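Local structure of ADP-ribosylglycohydrolase (2YZW) at residues V20-G25 and F54-T59; G25-G30 and R40-G45; M132-L137 and S149-A154. The protein belongs to the ADP-ribosylglycohydrolase family and has an all-alpha fold, mostly helix and loop with no strands, that holds two gadolinium ions in this crystal. All blocks are in the same frame, centred on the assembly; numbering follows the deposited sequence.

Interaction 1. Residues V20-G25 and F54-T59; sequences VGDALG and FWTDDT. With GD3 (gadolinium ion), chain C.
Asp22 and residues 55-59, a loop running into helix 57-72, meet chiefly through one carboxylate oxygen, Asp22 OD2, which receives three hydrogen bonds. Two come from backbone amides, Thr56 N at 2.8 Å and Thr59 N at 3.1 Å, each reaching OD2 from above the carboxylate plane. The third, from Thr59 OG1 to Asp22 OD2 at 2.8 Å, uses the lone pair pointing away from OD1. Three donors fix the rotation of a buried carboxylate that has CG anti to the backbone N (chi1 -178°), and aspartate is short enough to fit directly against the start of the helix. Thr56 holds the N-cap position of that helix, so Asp22 accepts from the N-cap residue's own amide and from Thr59 N in the first turn, where a negative group is probably favoured.

Thr56 OG1 also serves the metal. It lies 2.8 Å from Asp22 OD1 and binds a gadolinium ion at 2.6 Å; Asp57 OD2 and Asp58 OD1, two waters and Asp253 complete the shell. Asp22 thus acts as a second-shell residue beside the threonine. Asp58 turns its other oxygen, OD2, to Thr254.

The apolar part is small: Ala23 CB lies 4.4 Å from Trp55 CB. Ala23 also approaches Phe54 O closely, with a CA-H...O contact of 3.5 Å from Ala23 CA, and one water donates to both Ala23 O and Phe54 O. Within 54-59, Thr59 CG2 lies over the centre of the Trp55 ring, while Trp55 NE1 is hydrogen-bonded to His281 O.

The contact thereby ties helix 5-26 to the start of helix 57-72, with helix 129-132 touching Asp57 and Asp58 through Met132 and helix 274-279 packing on Val20 and Leu24.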
# COMPACT_ATOMS: atom_id res chain seq x y z
N VAL A 20 -1.46 1.87 9.67
CA VAL A 20 -0.94 1.11 10.80
C VAL A 20 0.39 0.46 10.42
O VAL A 20 1.35 0.49 11.19
CB VAL A 20 -1.94 0.03 11.25
CG1 VAL A 20 -1.29 -0.93 12.22
CG2 VAL A 20 -3.16 0.71 11.91
N GLY A 21 0.45 -0.12 9.21
CA GLY A 21 1.67 -0.76 8.76
C GLY A 21 2.80 0.23 8.54
O GLY A 21 3.96 -0.06 8.83
N ASP A 22 2.45 1.40 8.01
CA ASP A 22 3.41 2.46 7.76
C ASP A 22 4.02 2.91 9.10
O ASP A 22 5.24 2.94 9.25
CB ASP A 22 2.69 3.62 7.06
CG ASP A 22 3.62 4.78 6.69
OD1 ASP A 22 4.86 4.66 6.79
OD2 ASP A 22 3.08 5.82 6.28
N ALA A 23 3.16 3.21 10.07
CA ALA A 23 3.62 3.66 11.38
C ALA A 23 4.46 2.61 12.11
O ALA A 23 5.52 2.91 12.65
CB ALA A 23 2.42 4.06 12.24
N LEU A 24 3.98 1.37 12.12
CA LEU A 24 4.71 0.29 12.79
C LEU A 24 6.06 0.01 12.13
O LEU A 24 7.08 -0.06 12.81
CB LEU A 24 3.88 -1.00 12.80
CG LEU A 24 2.73 -1.07 13.80
CD1 LEU A 24 1.94 -2.36 13.57
CD2 LEU A 24 3.28 -1.02 15.22
N GLY A 25 6.05 -0.16 10.81
CA GLY A 25 7.28 -0.45 10.09
C GLY A 25 8.31 0.66 10.16
O GLY A 25 9.51 0.40 10.14
N PHE A 54 2.60 7.61 14.48
CA PHE A 54 2.81 8.53 13.37
C PHE A 54 3.34 7.79 12.15
O PHE A 54 4.30 7.03 12.24
CB PHE A 54 3.77 9.66 13.75
CG PHE A 54 3.07 10.87 14.32
CD1 PHE A 54 2.30 10.76 15.47
CD2 PHE A 54 3.18 12.11 13.70
CE1 PHE A 54 1.64 11.87 16.00
CE2 PHE A 54 2.52 13.23 14.21
CZ PHE A 54 1.75 13.11 15.37
N TRP A 55 2.70 8.02 11.01
CA TRP A 55 3.11 7.39 9.76
C TRP A 55 4.01 8.31 8.94
O TRP A 55 4.45 9.35 9.42
CB TRP A 55 1.86 6.98 8.96
CG TRP A 55 0.66 7.80 9.29
CD1 TRP A 55 -0.33 7.49 10.18
CD2 TRP A 55 0.32 9.08 8.75
NE1 TRP A 55 -1.27 8.50 10.22
CE2 TRP A 55 -0.89 9.48 9.35
CE3 TRP A 55 0.93 9.92 7.80
CZ2 TRP A 55 -1.50 10.70 9.04
CZ3 TRP A 55 0.31 11.13 7.50
CH2 TRP A 55 -0.89 11.51 8.12
N THR A 56 4.29 7.93 7.69
CA THR A 56 5.19 8.71 6.85
C THR A 56 4.61 9.07 5.49
O THR A 56 3.40 9.21 5.34
CB THR A 56 6.51 7.94 6.66
OG1 THR A 56 6.31 6.82 5.79
CG2 THR A 56 7.02 7.43 8.01
N ASP A 57 5.48 9.23 4.49
CA ASP A 57 5.04 9.60 3.15
C ASP A 57 4.10 8.58 2.52
O ASP A 57 3.26 8.93 1.69
CB ASP A 57 6.25 9.83 2.22
CG ASP A 57 7.07 8.58 2.00
OD1 ASP A 57 7.51 8.34 0.85
OD2 ASP A 57 7.30 7.84 2.98
N ASP A 58 4.24 7.32 2.92
CA ASP A 58 3.40 6.27 2.39
C ASP A 58 1.93 6.64 2.59
O ASP A 58 1.15 6.69 1.65
CB ASP A 58 3.69 4.94 3.09
CG ASP A 58 5.15 4.55 3.03
OD1 ASP A 58 6.00 5.33 3.51
OD2 ASP A 58 5.45 3.45 2.51
N THR A 59 1.57 6.90 3.84
CA THR A 59 0.21 7.26 4.20
C THR A 59 -0.15 8.67 3.71
O THR A 59 -1.30 8.92 3.33
CB THR A 59 0.01 7.17 5.73
OG1 THR A 59 0.32 5.84 6.17
CG2 THR A 59 -1.43 7.48 6.11
GD GD3 C . 8.13 6.09 4.09
O HOH W 1 5.86 5.39 13.86
O HOH W 2 10.26 5.13 4.33
O HOH W 3 10.03 7.02 2.90

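Interaction 2. Residues G25-G30 and R40-G45; sequences GAQVEG and REMKGG. With GD3 (gadolinium ion), chain B.
Gln27 and Gly45 bring the backbones closest, CA to CA 5.1 Å, where 25-30 runs beside the loop 40-45, which bends at Met42 in an inverse gamma turn. That turn presents Glu41 O and the amides after it to one side chain, the carboxamide of Gln27, which has both a donor and an acceptor to offer.

The donor is NE2, bonded to Glu41 O at 3.1 Å; Glu41 O lies in the amide plane of Gln27, and its C=O points almost straight at NE2. The acceptor is Gln27 OE1, which takes two N-H groups, Lys43 N at 3.0 Å and Gly44 N at 3.1 Å. Both arrive from the same face of the amide, well above its plane, so neither follows a lone pair. With CG anti to the carbonyl carbon (chi1 -60°) and the rest of the chain extended, Gln27 spans the gap and holds the turn with three bonds. After Lys43, Gly44 and Gly45 have positive phi (74° and 98°), which suits glycine. The backbone of Gly44 passes close to the Gln27 chain, Gly44 O lying 3.3 Å from Gln27 CG.

Outside the pair, Glu41 forms a salt bridge with Arg275, and Met42 packs on Val20 and Ala23 of helix 5-26. Glu29, two residues on from Gln27, serves a metal site instead: its long carboxylate arm reaches the second gadolinium ion, distinct from the one held by Thr56, Asp57 and Asp58. Asp251 and Asp253 also bind this second ion, and the Glu29 OE2 to gadolinium distance is 2.3 Å.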
# COMPACT_ATOMS: atom_id res chain seq x y z
N GLY A 25 6.05 -0.16 10.81
CA GLY A 25 7.28 -0.45 10.09
C GLY A 25 8.31 0.66 10.16
O GLY A 25 9.51 0.40 10.14
N ALA A 26 7.84 1.90 10.24
CA ALA A 26 8.74 3.05 10.31
C ALA A 26 9.65 2.97 11.53
O ALA A 26 10.74 3.55 11.54
CB ALA A 26 7.92 4.33 10.35
N GLN A 27 9.21 2.24 12.55
CA GLN A 27 9.99 2.10 13.77
C GLN A 27 11.30 1.34 13.54
O GLN A 27 12.29 1.58 14.24
CB GLN A 27 9.16 1.37 14.84
CG GLN A 27 7.88 2.10 15.19
CD GLN A 27 7.01 1.36 16.19
OE1 GLN A 27 5.88 1.76 16.45
NE2 GLN A 27 7.53 0.28 16.76
N VAL A 28 11.31 0.45 12.56
CA VAL A 28 12.51 -0.34 12.28
C VAL A 28 12.98 -0.30 10.84
O VAL A 28 13.74 -1.17 10.41
CB VAL A 28 12.30 -1.82 12.68
CG1 VAL A 28 12.13 -1.92 14.19
CG2 VAL A 28 11.08 -2.39 11.97
N GLU A 29 12.55 0.71 10.08
CA GLU A 29 12.98 0.81 8.70
C GLU A 29 14.50 1.01 8.63
O GLU A 29 15.08 1.76 9.42
CB GLU A 29 12.27 1.96 7.98
CG GLU A 29 12.77 2.18 6.55
CD GLU A 29 11.90 3.13 5.74
OE1 GLU A 29 11.53 4.19 6.28
OE2 GLU A 29 11.61 2.83 4.56
N GLY A 30 15.13 0.31 7.69
CA GLY A 30 16.57 0.43 7.52
C GLY A 30 17.38 -0.56 8.34
O GLY A 30 18.60 -0.67 8.16
N ARG A 40 6.27 -5.16 18.22
CA ARG A 40 4.94 -5.65 18.55
C ARG A 40 3.99 -4.51 18.91
O ARG A 40 2.77 -4.65 18.80
CB ARG A 40 5.02 -6.62 19.73
CG ARG A 40 5.98 -7.79 19.53
CD ARG A 40 6.23 -8.52 20.85
NE ARG A 40 5.02 -9.11 21.41
CZ ARG A 40 4.38 -10.15 20.90
NH1 ARG A 40 4.82 -10.73 19.78
NH2 ARG A 40 3.29 -10.62 21.49
N GLU A 41 4.56 -3.39 19.33
CA GLU A 41 3.75 -2.25 19.75
C GLU A 41 4.07 -0.94 19.05
O GLU A 41 5.16 -0.79 18.47
CB GLU A 41 3.91 -2.04 21.26
CG GLU A 41 3.57 -3.26 22.10
CD GLU A 41 2.11 -3.65 21.96
OE1 GLU A 41 1.25 -2.77 22.15
OE2 GLU A 41 1.83 -4.83 21.66
N MET A 42 3.12 -0.01 19.10
CA MET A 42 3.28 1.32 18.52
C MET A 42 4.12 2.14 19.50
O MET A 42 3.57 2.83 20.36
CB MET A 42 1.93 2.00 18.35
CG MET A 42 1.11 1.50 17.20
SD MET A 42 1.71 2.13 15.62
CE MET A 42 0.41 1.53 14.56
N LYS A 43 5.43 2.06 19.37
CA LYS A 43 6.32 2.78 20.27
C LYS A 43 6.93 4.01 19.61
O LYS A 43 7.55 4.84 20.27
CB LYS A 43 7.45 1.86 20.75
CG LYS A 43 6.99 0.68 21.60
CD LYS A 43 6.94 1.04 23.09
CE LYS A 43 5.91 2.12 23.39
NZ LYS A 43 5.93 2.53 24.82
N GLY A 44 6.74 4.13 18.30
CA GLY A 44 7.32 5.25 17.58
C GLY A 44 8.81 4.99 17.47
O GLY A 44 9.25 3.85 17.60
N GLY A 45 9.58 6.05 17.22
CA GLY A 45 11.02 5.88 17.11
C GLY A 45 11.51 5.79 15.67
O GLY A 45 11.04 6.51 14.80
GD GD3 B . 10.05 3.09 2.87
O HOH W 4 12.33 2.61 1.92
O HOH W 2 10.26 5.13 4.33

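Interaction 3. Residues M132-L137 and S149-A154; sequences MRLAPL and SLARRA
The guanidinium of Arg133 meets Ala154 at its edge: NH2 donates to Ala154 O at 2.8 Å, the oxygen tilted 18° from the guanidinium plane while the nitrogen lies in the plane of the Ala154 carbonyl. A water bridges Arg133 NE and Ala154 O, though both of its bonds are weak. NH1 is hydrogen-bonded to Gln61, and NH2 has a second partner in Thr158, so the planar head of a buried arginine is held at several points. Arginine suits the place because its chain, with CG set between the backbone N and the carbonyl carbon (chi1 65°) and then extended as far as NE, carries those donors across to helix 147-156. Ala154 is near the C-terminal end of that helix, where the positive charge is probably favoured; Ala154 O also accepts from Thr157 OG1.

Beside this polar link the contact is apolar. Leu137 CD2 sits on one side of the helix, against Leu150, Ala151 and Ala154. It comes to 3.5 Å of Ala151 CA, tighter than usual for carbons, and Leu137 CD2 lies 3.9 Å from Ala154 CB. Small alanines suit the face, since their methyls let the leucine branch come down onto the helix backbone itself. Leu134 CD1 adds a looser touch on Ala151 CB at 4.4 Å. Phe74 touches Leu137 and Leu150, while helix 162-179 meets Leu134 and Ala151.

Helices 135-141 and 147-156, consecutive in the chain, are thus packed together in the core of an all-alpha fold by a leucine over alanines, with Arg133 bound to a carbonyl in the last turns of helix 147-156.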
# COMPACT_ATOMS: atom_id res chain seq x y z
N MET A 132 2.42 1.49 -2.07
CA MET A 132 2.22 2.00 -0.72
C MET A 132 1.01 2.91 -0.54
O MET A 132 0.52 3.06 0.58
CB MET A 132 3.47 2.75 -0.26
CG MET A 132 3.58 4.17 -0.80
SD MET A 132 5.15 4.95 -0.40
CE MET A 132 4.95 6.54 -1.25
N ARG A 133 0.51 3.48 -1.63
CA ARG A 133 -0.60 4.43 -1.57
C ARG A 133 -1.87 3.99 -2.30
O ARG A 133 -2.84 4.74 -2.35
CB ARG A 133 -0.15 5.75 -2.21
CG ARG A 133 0.15 5.59 -3.71
CD ARG A 133 0.67 6.85 -4.39
NE ARG A 133 0.86 6.63 -5.82
CZ ARG A 133 1.99 6.88 -6.48
NH1 ARG A 133 3.04 7.37 -5.85
NH2 ARG A 133 2.06 6.63 -7.79
N LEU A 134 -1.87 2.78 -2.83
CA LEU A 134 -2.98 2.28 -3.64
C LEU A 134 -4.41 2.16 -3.11
O LEU A 134 -5.34 2.55 -3.81
CB LEU A 134 -2.58 0.95 -4.26
CG LEU A 134 -3.49 0.43 -5.38
CD1 LEU A 134 -3.47 1.42 -6.55
CD2 LEU A 134 -3.00 -0.93 -5.84
N ALA A 135 -4.57 1.61 -1.92
CA ALA A 135 -5.90 1.37 -1.33
C ALA A 135 -7.03 2.33 -1.70
O ALA A 135 -8.09 1.89 -2.15
CB ALA A 135 -5.78 1.27 0.19
N PRO A 136 -6.84 3.65 -1.50
CA PRO A 136 -7.90 4.60 -1.84
C PRO A 136 -8.53 4.42 -3.22
O PRO A 136 -9.74 4.54 -3.38
CB PRO A 136 -7.21 5.95 -1.69
CG PRO A 136 -6.25 5.69 -0.56
CD PRO A 136 -5.67 4.34 -0.94
N LEU A 137 -7.69 4.15 -4.22
CA LEU A 137 -8.18 3.96 -5.58
C LEU A 137 -9.13 2.78 -5.69
O LEU A 137 -10.16 2.87 -6.36
CB LEU A 137 -7.01 3.75 -6.55
CG LEU A 137 -7.39 3.45 -8.00
CD1 LEU A 137 -8.17 4.62 -8.59
CD2 LEU A 137 -6.14 3.20 -8.82
N SER A 149 -6.46 -0.72 -15.23
CA SER A 149 -5.91 0.34 -16.06
C SER A 149 -5.77 1.62 -15.24
O SER A 149 -4.80 2.36 -15.39
CB SER A 149 -6.83 0.60 -17.26
OG SER A 149 -6.37 1.72 -18.01
N LEU A 150 -6.75 1.89 -14.39
CA LEU A 150 -6.71 3.08 -13.54
C LEU A 150 -5.53 2.95 -12.58
O LEU A 150 -4.85 3.93 -12.29
CB LEU A 150 -8.02 3.23 -12.77
CG LEU A 150 -9.25 3.47 -13.65
CD1 LEU A 150 -10.48 3.58 -12.77
CD2 LEU A 150 -9.06 4.74 -14.47
N ALA A 151 -5.31 1.73 -12.09
CA ALA A 151 -4.20 1.48 -11.16
C ALA A 151 -2.88 1.75 -11.87
O ALA A 151 -1.99 2.38 -11.31
CB ALA A 151 -4.25 0.04 -10.65
N ARG A 152 -2.74 1.28 -13.11
CA ARG A 152 -1.51 1.51 -13.86
C ARG A 152 -1.28 3.00 -14.04
O ARG A 152 -0.15 3.48 -13.90
CB ARG A 152 -1.58 0.82 -15.22
CG ARG A 152 -0.40 1.15 -16.14
CD ARG A 152 -0.50 0.36 -17.45
NE ARG A 152 -0.21 -1.05 -17.25
CZ ARG A 152 0.94 -1.64 -17.56
NH1 ARG A 152 1.93 -0.93 -18.10
NH2 ARG A 152 1.11 -2.93 -17.32
N ARG A 153 -2.33 3.73 -14.38
CA ARG A 153 -2.20 5.17 -14.58
C ARG A 153 -1.82 5.86 -13.27
O ARG A 153 -1.00 6.78 -13.26
CB ARG A 153 -3.52 5.74 -15.12
CG ARG A 153 -3.78 5.34 -16.57
CD ARG A 153 -5.22 5.63 -16.98
NE ARG A 153 -5.55 7.05 -16.92
CZ ARG A 153 -6.79 7.53 -16.97
NH1 ARG A 153 -7.81 6.69 -17.08
NH2 ARG A 153 -7.01 8.84 -16.91
N ALA A 154 -2.39 5.40 -12.16
CA ALA A 154 -2.09 5.98 -10.85
C ALA A 154 -0.64 5.71 -10.46
O ALA A 154 -0.04 6.45 -9.69
CB ALA A 154 -3.03 5.40 -9.78
O HOH W 5 -0.50 4.24 -7.03

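From the N terminus, helix 5-26 is the first element used. Interaction 1 joins it to the start of helix 57-72 and so closes a loop of 28 residues, almost none of them helical. Interaction 2 is nested in that loop, shares Gly25 with interaction 1 and pins residues 40-45 back against 25-30. The two touch through Met42, packed on Leu24, and share a water that binds both gadolinium ions. Interaction 3 follows in series, closing an 11-residue connection, about half helical, on the opposite side of the chain's centre. It meets interaction 1 through Met132, which touches Asp58, but does not touch interaction 2.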